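Local coordinates for mannosylglycerate hydrolase MGH1-like glycoside hydrolase domain-containing protein (Thermus thermophilus HB8, PDB 4WVA) that hydrolyses mannosylglycerate, a solute made by thermophiles under osmotic stress, to mannose and glycerate, and can also split glucosylglycerate, at residues A[6-11]-A[410-415]; A[301-306]-A[321-326]; A[335-338]-A[343-346]; A[354-359]-A[384-389]; A[361-366]-A[376-381]. All blocks are in the same frame, centred on the assembly; numbering follows the deposited sequence. Where two conformers were deposited one is given.

Contact 1. Residues A[6-11]-A[410-415]; sequences TKAVEV and WSAALA
Ala8 and Ala412 bring helix 4-15 and helix 409-418 together, with their CA atoms 4.5 Å apart. The apolar contacts centre on the methyl of Ala412. Its CB meets CB of Ala8 at 3.9 Å and lies 3.8 Å from CB of Val11, a turn further along the first helix. Val11 holds CG1 anti to its own backbone N (chi1 171°), and this branch also reaches the Ala412 methyl, CG1 to CB 3.9 Å. A second kind of contact sets methyl against carbonyl in both directions: Ala8 CB is 3.5 Å from Ala412 O, and Ala412 CB is 3.6 Å from Ala8 O. Polar pairing stays off the interface: Lys7 NZ bridges to Glu10 OE1 (3.2 Å) along helix 4-15, and Ser411 OG bonds to Arg392 O. Phe391, from the loop after helix 372-389, packs on Ala8, Val11 and Ala415. The first and last helices of this (alpha/alpha)6-barrel chain are thus joined by alanines and one valine. Cohesion comes from van der Waals contact at short range, and the small methyls are what let the two backbones come so near.

Contact 2. Residues A[301-306]-A[321-326]; sequences AGFLPL and QEAERW
Phe303, at the end of a 3-10 segment that runs through 301-303, has its CA 8.6 Å from that of Ala323 on helix 313-327, a gap bridged by side chains. Its ring makes a T-shaped pair with Trp326: the phenyl edge points at one face of the indole, the planes stand at 89°, and the centroid of the six-membered indole ring lies 5.2 Å from that of the phenyl. CE2 of Phe303 does the touching, 3.7 Å from CH2 of Trp326 and displaced toward the rim of the indole. The other side of the phenyl edge meets the helix itself, with CE1 3.8 Å from Ala323 CB and CZ 3.8 Å from Ala323 N. The indole is fixed by its own helix: Trp326 NE1 donates to Glu322 OE2 (2.9 Å, 148° at the hydrogen). Glu322 OE1 takes Arg325 NH1 at 3.0 Å, while OE2 also pairs with Lys298, which would favour the ionised form, although Asp338 is close by. A leucine in place of Trp326 would probably leave the Phe303 edge without its aromatic face and Glu322 OE2 without the indole donor. Phe303, from the connection before helix 305-308, also touches Val362 and Phe366 and so packs between helices 313-327 and 356-368, in the helix-on-helix packing of an (alpha/alpha)6 barrel.

Contact 3. Residues A[335-338]-A[343-346]; sequences PSVD and FFEP
Val337 and Phe344 join two limbs of the long loop between helix 313-327 and helix 356-368, a loop that also carries Tyr349 and Trp350, probable substrate-binding residues. The side chains of Val337 and Trp350 are about 6 Å apart. Neither limb is helix or strand, and the CA atoms of Val337 and Phe344 come within 6.2 Å. Phe344 has CG anti to its backbone N (chi1 -180°), which lays the ring beside the backbone of Val337 and Asp338. In the conformer described, Val337 CG2 meets the ring at its edge, in plane, 3.6 Å from Phe344 CD1, a contact less certain because the valine has a second conformer. Phe344 CD1 also lies 3.8 Å from Val337 O. At the root of the side chain, Phe344 CB is 3.8 Å from Asp338 O, and further out CE1 stands 4.3 Å from Pro335 CB. Within its own limb, Pro346 N sits over the centre of one ring face. Glu345 pairs with Arg200, Arg348 and Arg351. Behind the first limb, Pro335 and Asp338 pack on Trp326 of helix 313-327; Phe344 touches Pro397, in the turn between strands 394-395 and 402-403.

Contact 4. Residues A[354-359]-A[384-389]; sequences VWINVN and ALMERE
Met386 runs out with CG anti to its carbonyl carbon (chi1 -65°) and bends at chi3 (-79°), which swings CE round to Ile356. In Ile356 a chi1 of -56° sets CG1 beside the backbone N and leaves CG2 anti to it, where CG2 meets that methyl. The two side chains reach toward each other tip to tip: CG2 of Ile356 is 3.9 Å from CE of Met386, CG1 is 4.0 Å from SD, and CD1 is 4.1 Å from CG. The flexible thioether thus lies against both branches of the isoleucine and spans the 9.0 Å between the CA atoms of Ile356 and Met386, the nearest of these two segments. These are the first turn of helix 356-368 and the last of helix 372-389, successive antiparallel helices of the (alpha/alpha)6 barrel. An alanine here instead of Met386 would probably open a gap beside Ile356 CG2 and CD1, leaving the isoleucine freer to turn. A second apolar pair crosses just before the helix, where Val354 CG1 meets Leu385 CD1 at 3.7 Å, the side chains passing at a slant. Tyr395 packs on Ile356, Leu385 and Met386, and its backbone bonds to that of Val354. Next to Val354 in sequence, Trp355 occupies the N-cap position, stacks with Trp350 and Tyr394, and donates NE1 to Tyr349 O.

Contact 5. Residues A[361-366]-A[376-381]; sequences MVAEGF and ARLKAD
Leu378 is set against Ala363 and Val362 in an antiparallel helical hairpin of the (alpha/alpha)6 barrel, formed by helices 356-368 and 372-389. The segment axes approach to 8.8 Å at 157° between their directions. The tight part is the leucine: its CB meets CB of Ala363 at 3.9 Å, and its CD1 lies over the helix backbone, 3.7 Å from Ala363 N. With CG anti to the carbonyl carbon (chi1 -70°), that same CD1 is carried in among three residues of the facing helix, reaching Val362 CG1 at 4.0 Å and Phe366 CD2 at 3.9 Å. It meets the phenyl at the ring edge, the two side chains crossing at about a right angle. Ala363 is the small residue that gives the leucine its seat. Beyond Leu378 the helix turns to solvent: Ala376 and Ala380 are exposed, and Lys379 leads its amino group away to a weak bond with Trp418 O. Polar pairing runs along helix 372-389 on a flank where the buried carboxylate of Asp381 holds Arg331 through OD1 and Leu333 N through OD2, and where Arg377 NE gives OD2 a bond of 2.7 Å.

All five contacts are buried, and none has a hydrogen bond or salt bridge between its segments. Contacts 4 and 5 tie the same helices, 356-368 and 372-389, at the two ends of one hairpin: Met386 and Leu385 reach across the wider end to Ile356 and Val354, while a leucine sits on an alanine at the other. Contact 1 is closest backbone to backbone and uses the smallest side chains; it touches contact 4 where Ser411 and Ala415 pack on Met386. Aromatic rings dominate contacts 2 and 3, which meet where Trp326 lies against Pro335 and Asp338. Contact 2 also borders contact 5, Leu306 touching Phe366. Contact 3 alone lies wholly in loops, with Tyr349 and Trp350 nearby in sequence, and includes partly exposed Phe344.

Contact 1. Residues A[6-11]-A[410-415]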
# COMPACT_ATOMS: atom_id res chain seq x y z
N THR A 6 -16.26 -20.66 -31.94
CA THR A 6 -16.02 -20.95 -33.36
C THR A 6 -16.16 -19.69 -34.20
O THR A 6 -15.31 -19.38 -35.04
CB THR A 6 -17.02 -22.03 -33.84
OG1 THR A 6 -16.76 -23.23 -33.12
CG2 THR A 6 -16.84 -22.30 -35.34
N LYS A 7 -17.22 -18.94 -33.95
CA LYS A 7 -17.43 -17.68 -34.65
C LYS A 7 -16.35 -16.65 -34.32
O LYS A 7 -15.95 -15.88 -35.19
CB LYS A 7 -18.82 -17.14 -34.34
CG LYS A 7 -19.94 -18.07 -34.82
CD LYS A 7 -20.04 -18.19 -36.34
CE LYS A 7 -20.33 -16.86 -37.02
NZ LYS A 7 -20.52 -17.00 -38.50
N ALA A 8 -15.87 -16.64 -33.07
CA ALA A 8 -14.79 -15.70 -32.67
C ALA A 8 -13.49 -15.99 -33.43
O ALA A 8 -12.78 -15.06 -33.85
CB ALA A 8 -14.54 -15.76 -31.17
N VAL A 9 -13.15 -17.26 -33.57
CA VAL A 9 -11.96 -17.65 -34.30
C VAL A 9 -12.09 -17.20 -35.77
O VAL A 9 -11.12 -16.71 -36.34
CB VAL A 9 -11.68 -19.17 -34.22
CG1 VAL A 9 -10.59 -19.59 -35.19
CG2 VAL A 9 -11.30 -19.58 -32.81
N GLU A 10 -13.27 -17.35 -36.36
CA GLU A 10 -13.51 -16.89 -37.72
C GLU A 10 -13.22 -15.39 -37.87
O GLU A 10 -12.57 -14.97 -38.84
CB GLU A 10 -14.95 -17.22 -38.15
CG GLU A 10 -15.30 -16.74 -39.54
CD GLU A 10 -16.79 -16.84 -39.83
OE1 GLU A 10 -17.49 -17.66 -39.18
OE2 GLU A 10 -17.23 -16.07 -40.73
N VAL A 11 -13.67 -14.59 -36.91
CA VAL A 11 -13.42 -13.14 -36.94
C VAL A 11 -11.93 -12.85 -36.90
O VAL A 11 -11.43 -12.03 -37.69
CB VAL A 11 -14.15 -12.40 -35.80
CG1 VAL A 11 -13.70 -10.94 -35.72
CG2 VAL A 11 -15.66 -12.51 -35.97
N TRP A 410 -11.14 -7.22 -30.88
CA TRP A 410 -10.92 -7.49 -29.46
C TRP A 410 -12.14 -8.09 -28.76
O TRP A 410 -12.02 -8.75 -27.72
CB TRP A 410 -10.32 -6.33 -28.67
CG TRP A 410 -11.17 -5.19 -28.23
CD1 TRP A 410 -12.47 -5.19 -27.77
CD2 TRP A 410 -10.70 -3.84 -28.10
NE1 TRP A 410 -12.83 -3.93 -27.40
CE2 TRP A 410 -11.76 -3.08 -27.59
CE3 TRP A 410 -9.49 -3.22 -28.39
CZ2 TRP A 410 -11.64 -1.71 -27.38
CZ3 TRP A 410 -9.37 -1.87 -28.17
CH2 TRP A 410 -10.44 -1.12 -27.69
N SER A 411 -13.31 -7.89 -29.36
CA SER A 411 -14.53 -8.52 -28.84
C SER A 411 -14.43 -10.03 -29.03
O SER A 411 -14.61 -10.79 -28.09
CB SER A 411 -15.77 -7.93 -29.51
OG SER A 411 -15.90 -6.55 -29.19
N ALA A 412 -14.11 -10.45 -30.25
CA ALA A 412 -13.86 -11.86 -30.54
C ALA A 412 -12.73 -12.42 -29.69
O ALA A 412 -12.86 -13.48 -29.08
CB ALA A 412 -13.59 -12.06 -32.02
N ALA A 413 -11.62 -11.69 -29.62
CA ALA A 413 -10.48 -12.15 -28.87
C ALA A 413 -10.80 -12.41 -27.41
O ALA A 413 -10.39 -13.41 -26.83
CB ALA A 413 -9.34 -11.15 -28.96
N LEU A 414 -11.51 -11.47 -26.81
CA LEU A 414 -11.79 -11.58 -25.39
C LEU A 414 -12.92 -12.56 -25.11
O LEU A 414 -12.91 -13.21 -24.08
CB LEU A 414 -12.04 -10.19 -24.77
CG LEU A 414 -10.78 -9.32 -24.71
CD1 LEU A 414 -11.10 -7.90 -24.27
CD2 LEU A 414 -9.74 -9.91 -23.78
N ALA A 415 -13.85 -12.76 -26.05
CA ALA A 415 -14.79 -13.89 -25.95
C ALA A 415 -14.02 -15.20 -25.80
O ALA A 415 -14.35 -16.02 -24.94
CB ALA A 415 -15.69 -13.96 -27.18

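Contact 2. Residues A[301-306]-A[321-326]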
# COMPACT_ATOMS: atom_id res chain seq x y z
N ALA A 301 -13.56 4.43 -17.29
CA ALA A 301 -12.12 4.46 -17.04
C ALA A 301 -11.78 4.60 -15.56
O ALA A 301 -10.76 4.12 -15.10
CB ALA A 301 -11.45 5.59 -17.82
N GLY A 302 -12.67 5.25 -14.81
CA GLY A 302 -12.49 5.43 -13.38
C GLY A 302 -12.57 4.17 -12.55
O GLY A 302 -12.24 4.22 -11.38
N PHE A 303 -13.02 3.05 -13.13
CA PHE A 303 -12.96 1.74 -12.48
C PHE A 303 -11.59 1.07 -12.69
O PHE A 303 -11.25 0.13 -11.97
CB PHE A 303 -14.04 0.80 -13.00
CG PHE A 303 -15.43 1.17 -12.56
CD1 PHE A 303 -15.94 0.68 -11.36
CD2 PHE A 303 -16.22 1.98 -13.36
CE1 PHE A 303 -17.22 1.01 -10.95
CE2 PHE A 303 -17.51 2.31 -12.95
CZ PHE A 303 -18.00 1.85 -11.75
N LEU A 304 -10.79 1.57 -13.63
CA LEU A 304 -9.59 0.84 -14.03
C LEU A 304 -8.50 0.79 -12.95
O LEU A 304 -7.67 -0.10 -13.00
CB LEU A 304 -9.07 1.31 -15.38
CG LEU A 304 -9.97 0.94 -16.56
CD1 LEU A 304 -9.46 1.65 -17.80
CD2 LEU A 304 -9.99 -0.57 -16.79
N PRO A 305 -8.52 1.68 -11.93
CA PRO A 305 -7.52 1.43 -10.87
C PRO A 305 -7.66 0.07 -10.18
O PRO A 305 -6.70 -0.43 -9.61
CB PRO A 305 -7.70 2.62 -9.94
CG PRO A 305 -8.11 3.71 -10.86
CD PRO A 305 -9.08 3.03 -11.80
N LEU A 306 -8.83 -0.55 -10.25
CA LEU A 306 -8.96 -1.92 -9.76
C LEU A 306 -8.01 -2.88 -10.49
O LEU A 306 -7.41 -3.78 -9.88
CB LEU A 306 -10.40 -2.40 -9.91
CG LEU A 306 -11.46 -1.63 -9.13
CD1 LEU A 306 -12.84 -1.95 -9.68
CD2 LEU A 306 -11.38 -1.93 -7.63
N GLN A 321 -20.19 -0.45 -5.30
CA GLN A 321 -21.48 0.21 -5.11
C GLN A 321 -21.85 1.06 -6.32
O GLN A 321 -23.00 1.04 -6.78
CB GLN A 321 -21.47 1.06 -3.84
CG GLN A 321 -21.39 0.20 -2.60
CD GLN A 321 -21.49 0.98 -1.30
OE1 GLN A 321 -20.92 2.05 -1.16
NE2 GLN A 321 -22.21 0.43 -0.35
N GLU A 322 -20.88 1.78 -6.86
CA GLU A 322 -21.13 2.61 -8.02
C GLU A 322 -21.51 1.76 -9.23
O GLU A 322 -22.43 2.12 -9.96
CB GLU A 322 -19.94 3.51 -8.34
CG GLU A 322 -20.24 4.56 -9.41
CD GLU A 322 -21.21 5.65 -8.96
OE1 GLU A 322 -21.47 5.79 -7.74
OE2 GLU A 322 -21.67 6.39 -9.84
N ALA A 323 -20.81 0.64 -9.46
CA ALA A 323 -21.14 -0.24 -10.57
C ALA A 323 -22.56 -0.77 -10.41
O ALA A 323 -23.32 -0.83 -11.38
CB ALA A 323 -20.18 -1.40 -10.67
N GLU A 324 -22.90 -1.15 -9.20
CA GLU A 324 -24.28 -1.57 -8.90
C GLU A 324 -25.27 -0.45 -9.23
O GLU A 324 -26.31 -0.70 -9.85
CB GLU A 324 -24.39 -2.00 -7.44
CG GLU A 324 -25.79 -2.46 -7.03
CD GLU A 324 -25.88 -2.94 -5.59
OE1 GLU A 324 -24.89 -3.53 -5.09
OE2 GLU A 324 -26.94 -2.73 -4.95
N ARG A 325 -24.95 0.79 -8.86
CA ARG A 325 -25.81 1.95 -9.21
C ARG A 325 -26.03 2.07 -10.71
O ARG A 325 -27.15 2.26 -11.17
CB ARG A 325 -25.24 3.27 -8.71
CG ARG A 325 -25.23 3.41 -7.21
CD ARG A 325 -25.04 4.85 -6.77
NE ARG A 325 -24.92 4.87 -5.32
CZ ARG A 325 -23.78 4.72 -4.65
NH1 ARG A 325 -22.61 4.60 -5.28
NH2 ARG A 325 -23.81 4.73 -3.32
N TRP A 326 -24.96 1.93 -11.50
CA TRP A 326 -25.09 2.03 -12.95
C TRP A 326 -26.00 0.93 -13.46
O TRP A 326 -26.78 1.15 -14.39
CB TRP A 326 -23.72 2.00 -13.65
CG TRP A 326 -22.88 3.17 -13.33
CD1 TRP A 326 -23.06 4.07 -12.31
CD2 TRP A 326 -21.67 3.58 -14.01
NE1 TRP A 326 -22.05 5.01 -12.33
CE2 TRP A 326 -21.19 4.73 -13.36
CE3 TRP A 326 -20.97 3.08 -15.12
CZ2 TRP A 326 -20.03 5.40 -13.78
CZ3 TRP A 326 -19.83 3.76 -15.54
CH2 TRP A 326 -19.37 4.91 -14.88

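Contact 3. Residues A[335-338]-A[343-346]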
# COMPACT_ATOMS: atom_id res chain seq x y z
N PRO A 335 -21.69 0.39 -18.75
CA PRO A 335 -21.69 1.52 -19.70
C PRO A 335 -20.43 2.36 -19.57
O PRO A 335 -19.81 2.41 -18.50
CB PRO A 335 -22.93 2.34 -19.31
CG PRO A 335 -23.43 1.76 -18.06
CD PRO A 335 -22.79 0.44 -17.79
N SER A 336 -20.04 3.01 -20.66
CA SER A 336 -18.80 3.78 -20.70
C SER A 336 -18.89 5.10 -19.93
O SER A 336 -17.86 5.69 -19.61
CB SER A 336 -18.30 3.95 -22.13
OG SER A 336 -19.34 4.34 -23.05
N VAL A 337 -20.11 5.56 -19.68
CA VAL A 337 -20.33 6.68 -18.78
C VAL A 337 -21.54 6.41 -17.92
O VAL A 337 -22.44 5.64 -18.29
CB VAL A 337 -20.50 8.04 -19.50
CG1 VAL A 337 -19.32 8.34 -20.39
CG2 VAL A 337 -21.80 8.09 -20.28
N ASP A 338 -21.55 7.02 -16.73
CA ASP A 338 -22.64 6.92 -15.80
C ASP A 338 -23.96 7.17 -16.55
O ASP A 338 -24.13 8.22 -17.17
CB ASP A 338 -22.41 7.96 -14.69
CG ASP A 338 -23.49 7.97 -13.61
OD1 ASP A 338 -24.56 7.36 -13.76
OD2 ASP A 338 -23.24 8.64 -12.58
N PHE A 343 -24.41 13.72 -20.07
CA PHE A 343 -23.66 13.45 -21.29
C PHE A 343 -23.87 12.05 -21.86
O PHE A 343 -23.32 11.73 -22.91
CB PHE A 343 -22.14 13.64 -21.04
CG PHE A 343 -21.80 14.97 -20.45
CD1 PHE A 343 -22.05 16.14 -21.15
CD2 PHE A 343 -21.25 15.06 -19.17
CE1 PHE A 343 -21.76 17.38 -20.60
CE2 PHE A 343 -20.96 16.29 -18.61
CZ PHE A 343 -21.22 17.45 -19.33
N PHE A 344 -24.64 11.23 -21.16
CA PHE A 344 -24.92 9.85 -21.58
C PHE A 344 -25.64 9.79 -22.92
O PHE A 344 -26.69 10.43 -23.12
CB PHE A 344 -25.73 9.16 -20.49
CG PHE A 344 -26.08 7.73 -20.79
CD1 PHE A 344 -25.10 6.75 -20.80
CD2 PHE A 344 -27.39 7.35 -21.01
CE1 PHE A 344 -25.42 5.42 -21.05
CE2 PHE A 344 -27.72 6.04 -21.26
CZ PHE A 344 -26.74 5.06 -21.28
N GLU A 345 -25.04 9.06 -23.86
CA GLU A 345 -25.59 8.83 -25.19
C GLU A 345 -25.41 7.34 -25.44
O GLU A 345 -24.29 6.92 -25.71
CB GLU A 345 -24.85 9.65 -26.27
CG GLU A 345 -24.97 11.16 -26.18
CD GLU A 345 -24.22 11.86 -27.30
OE1 GLU A 345 -24.72 11.85 -28.45
OE2 GLU A 345 -23.13 12.41 -27.05
N PRO A 346 -26.49 6.55 -25.36
CA PRO A 346 -26.30 5.09 -25.33
C PRO A 346 -25.76 4.44 -26.60
O PRO A 346 -25.38 3.28 -26.55
CB PRO A 346 -27.71 4.55 -25.02
CG PRO A 346 -28.63 5.64 -25.45
CD PRO A 346 -27.91 6.91 -25.20

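Contact 4. Residues A[354-359]-A[384-389]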
# COMPACT_ATOMS: atom_id res chain seq x y z
N VAL A 354 -21.41 -0.02 -23.99
CA VAL A 354 -20.65 -1.07 -23.33
C VAL A 354 -19.54 -1.55 -24.25
O VAL A 354 -19.75 -1.80 -25.45
CB VAL A 354 -21.56 -2.28 -22.95
CG1 VAL A 354 -20.74 -3.45 -22.39
CG2 VAL A 354 -22.63 -1.88 -21.93
N TRP A 355 -18.35 -1.70 -23.69
CA TRP A 355 -17.18 -2.16 -24.41
C TRP A 355 -16.63 -3.41 -23.77
O TRP A 355 -16.46 -3.50 -22.56
CB TRP A 355 -16.09 -1.09 -24.40
CG TRP A 355 -16.41 0.13 -25.22
CD1 TRP A 355 -17.29 1.13 -24.92
CD2 TRP A 355 -15.82 0.48 -26.47
NE1 TRP A 355 -17.29 2.08 -25.92
CE2 TRP A 355 -16.39 1.71 -26.88
CE3 TRP A 355 -14.86 -0.12 -27.28
CZ2 TRP A 355 -16.01 2.35 -28.05
CZ3 TRP A 355 -14.50 0.49 -28.45
CH2 TRP A 355 -15.07 1.73 -28.83
N ILE A 356 -16.29 -4.38 -24.60
CA ILE A 356 -15.89 -5.67 -24.07
C ILE A 356 -14.53 -5.63 -23.37
O ILE A 356 -14.33 -6.31 -22.35
CB ILE A 356 -15.88 -6.74 -25.19
CG1 ILE A 356 -17.25 -6.83 -25.87
CG2 ILE A 356 -15.51 -8.11 -24.66
CD1 ILE A 356 -18.44 -7.15 -25.00
N ASN A 357 -13.57 -4.89 -23.93
CA ASN A 357 -12.26 -4.81 -23.29
C ASN A 357 -12.30 -4.19 -21.88
O ASN A 357 -11.58 -4.64 -20.97
CB ASN A 357 -11.25 -4.07 -24.19
CG ASN A 357 -11.54 -2.59 -24.31
OD1 ASN A 357 -12.69 -2.18 -24.45
ND2 ASN A 357 -10.49 -1.78 -24.29
N VAL A 358 -13.13 -3.16 -21.71
CA VAL A 358 -13.29 -2.51 -20.41
C VAL A 358 -14.08 -3.43 -19.45
O VAL A 358 -13.72 -3.55 -18.27
CB VAL A 358 -13.91 -1.11 -20.54
CG1 VAL A 358 -14.14 -0.49 -19.17
CG2 VAL A 358 -12.98 -0.23 -21.37
N ASN A 359 -15.13 -4.09 -19.94
CA ASN A 359 -15.80 -5.09 -19.09
C ASN A 359 -14.79 -6.10 -18.55
O ASN A 359 -14.82 -6.49 -17.38
CB ASN A 359 -16.89 -5.87 -19.84
CG ASN A 359 -18.27 -5.25 -19.75
OD1 ASN A 359 -19.31 -5.97 -19.59
ND2 ASN A 359 -18.33 -3.98 -19.83
N ALA A 384 -23.30 -12.40 -23.17
CA ALA A 384 -24.68 -12.28 -23.66
C ALA A 384 -24.78 -11.33 -24.86
O ALA A 384 -25.44 -11.62 -25.87
CB ALA A 384 -25.61 -11.83 -22.55
N LEU A 385 -24.11 -10.19 -24.75
CA LEU A 385 -24.11 -9.20 -25.83
C LEU A 385 -23.54 -9.80 -27.12
O LEU A 385 -24.10 -9.62 -28.22
CB LEU A 385 -23.30 -7.98 -25.40
CG LEU A 385 -23.97 -7.08 -24.35
CD1 LEU A 385 -22.98 -6.04 -23.82
CD2 LEU A 385 -25.18 -6.39 -24.96
N MET A 386 -22.42 -10.51 -26.99
CA MET A 386 -21.75 -11.09 -28.16
C MET A 386 -22.53 -12.27 -28.73
O MET A 386 -22.58 -12.45 -29.95
CB MET A 386 -20.32 -11.47 -27.80
CG MET A 386 -19.49 -10.23 -27.48
SD MET A 386 -17.73 -10.50 -27.32
CE MET A 386 -17.60 -11.19 -25.68
N GLU A 387 -23.17 -13.06 -27.86
CA GLU A 387 -24.02 -14.16 -28.33
C GLU A 387 -25.19 -13.65 -29.17
O GLU A 387 -25.52 -14.25 -30.19
CB GLU A 387 -24.61 -14.92 -27.16
CG GLU A 387 -23.67 -15.88 -26.52
CD GLU A 387 -24.15 -16.27 -25.14
OE1 GLU A 387 -25.25 -15.84 -24.70
OE2 GLU A 387 -23.42 -17.00 -24.47
N ARG A 388 -25.82 -12.57 -28.75
CA ARG A 388 -27.03 -12.08 -29.41
C ARG A 388 -26.74 -11.19 -30.61
O ARG A 388 -27.47 -11.23 -31.59
CB ARG A 388 -27.93 -11.33 -28.45
CG ARG A 388 -29.30 -11.00 -29.05
CD ARG A 388 -30.22 -10.28 -28.06
NE ARG A 388 -30.55 -11.09 -26.89
CZ ARG A 388 -31.45 -12.09 -26.86
NH1 ARG A 388 -32.11 -12.45 -27.95
NH2 ARG A 388 -31.67 -12.74 -25.72
N GLU A 389 -25.67 -10.40 -30.54
CA GLU A 389 -25.42 -9.37 -31.54
C GLU A 389 -24.13 -9.57 -32.33
O GLU A 389 -23.79 -8.75 -33.18
CB GLU A 389 -25.44 -7.99 -30.88
CG GLU A 389 -26.84 -7.55 -30.47
CD GLU A 389 -27.66 -7.05 -31.64
OE1 GLU A 389 -27.20 -6.16 -32.38
OE2 GLU A 389 -28.79 -7.55 -31.82

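Contact 5. Residues A[361-366]-A[376-381]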
# COMPACT_ATOMS: atom_id res chain seq x y z
N MET A 361 -11.32 -5.83 -18.27
CA MET A 361 -10.34 -5.29 -17.32
C MET A 361 -10.98 -5.02 -15.96
O MET A 361 -10.39 -5.27 -14.92
CB MET A 361 -9.67 -4.02 -17.82
CG MET A 361 -8.72 -4.25 -18.97
SD MET A 361 -7.89 -2.75 -19.54
CE MET A 361 -9.19 -1.95 -20.45
N VAL A 362 -12.20 -4.48 -15.98
CA VAL A 362 -12.89 -4.15 -14.73
C VAL A 362 -13.34 -5.42 -13.98
O VAL A 362 -13.26 -5.46 -12.77
CB VAL A 362 -14.05 -3.16 -14.98
CG1 VAL A 362 -14.83 -2.89 -13.71
CG2 VAL A 362 -13.48 -1.88 -15.54
N ALA A 363 -13.80 -6.44 -14.71
CA ALA A 363 -14.10 -7.74 -14.08
C ALA A 363 -12.86 -8.35 -13.44
O ALA A 363 -12.93 -8.85 -12.31
CB ALA A 363 -14.68 -8.71 -15.10
N GLU A 364 -11.74 -8.32 -14.16
CA GLU A 364 -10.45 -8.76 -13.62
C GLU A 364 -10.16 -8.04 -12.29
O GLU A 364 -9.80 -8.67 -11.31
CB GLU A 364 -9.33 -8.50 -14.63
CG GLU A 364 -9.24 -9.56 -15.71
CD GLU A 364 -8.50 -10.80 -15.27
OE1 GLU A 364 -7.55 -10.67 -14.48
OE2 GLU A 364 -8.81 -11.91 -15.76
N GLY A 365 -10.31 -6.72 -12.29
CA GLY A 365 -10.03 -5.91 -11.10
C GLY A 365 -10.96 -6.27 -9.96
O GLY A 365 -10.52 -6.48 -8.83
N PHE A 366 -12.26 -6.35 -10.24
CA PHE A 366 -13.20 -6.69 -9.19
C PHE A 366 -12.93 -8.08 -8.61
O PHE A 366 -13.00 -8.26 -7.38
CB PHE A 366 -14.65 -6.55 -9.64
CG PHE A 366 -15.20 -5.15 -9.52
CD1 PHE A 366 -15.18 -4.48 -8.29
CD2 PHE A 366 -15.76 -4.51 -10.61
CE1 PHE A 366 -15.69 -3.21 -8.17
CE2 PHE A 366 -16.29 -3.24 -10.49
CZ PHE A 366 -16.26 -2.58 -9.27
N ALA A 376 -18.57 -11.69 -12.20
CA ALA A 376 -19.37 -12.65 -12.96
C ALA A 376 -20.46 -11.97 -13.79
O ALA A 376 -20.77 -12.39 -14.90
CB ALA A 376 -19.99 -13.66 -12.01
N ARG A 377 -21.05 -10.92 -13.24
CA ARG A 377 -22.05 -10.13 -13.95
C ARG A 377 -21.46 -9.44 -15.18
O ARG A 377 -22.08 -9.41 -16.23
CB ARG A 377 -22.67 -9.12 -12.97
CG ARG A 377 -23.57 -8.09 -13.57
CD ARG A 377 -24.80 -8.65 -14.24
NE ARG A 377 -25.51 -7.62 -15.00
CZ ARG A 377 -26.16 -6.59 -14.46
NH1 ARG A 377 -26.20 -6.40 -13.13
NH2 ARG A 377 -26.76 -5.73 -15.27
N LEU A 378 -20.27 -8.85 -15.04
CA LEU A 378 -19.59 -8.19 -16.15
C LEU A 378 -19.24 -9.18 -17.26
O LEU A 378 -19.38 -8.88 -18.45
CB LEU A 378 -18.30 -7.49 -15.65
CG LEU A 378 -18.57 -6.28 -14.78
CD1 LEU A 378 -17.39 -5.92 -13.91
CD2 LEU A 378 -18.98 -5.12 -15.66
N LYS A 379 -18.76 -10.35 -16.88
CA LYS A 379 -18.56 -11.43 -17.85
C LYS A 379 -19.85 -11.88 -18.52
O LYS A 379 -19.94 -11.97 -19.74
CB LYS A 379 -17.91 -12.63 -17.18
CG LYS A 379 -17.59 -13.77 -18.14
CD LYS A 379 -16.95 -14.93 -17.43
CE LYS A 379 -16.76 -16.09 -18.41
NZ LYS A 379 -16.18 -17.28 -17.74
N ALA A 380 -20.85 -12.19 -17.72
CA ALA A 380 -22.12 -12.66 -18.27
C ALA A 380 -22.72 -11.64 -19.25
O ALA A 380 -23.19 -12.00 -20.32
CB ALA A 380 -23.09 -12.96 -17.14
N ASP A 381 -22.72 -10.36 -18.88
CA ASP A 381 -23.24 -9.34 -19.78
C ASP A 381 -22.43 -9.26 -21.08
O ASP A 381 -23.00 -9.20 -22.17
CB ASP A 381 -23.30 -7.98 -19.08
CG ASP A 381 -24.48 -7.88 -18.12
OD1 ASP A 381 -25.28 -8.85 -18.02
OD2 ASP A 381 -24.59 -6.84 -17.43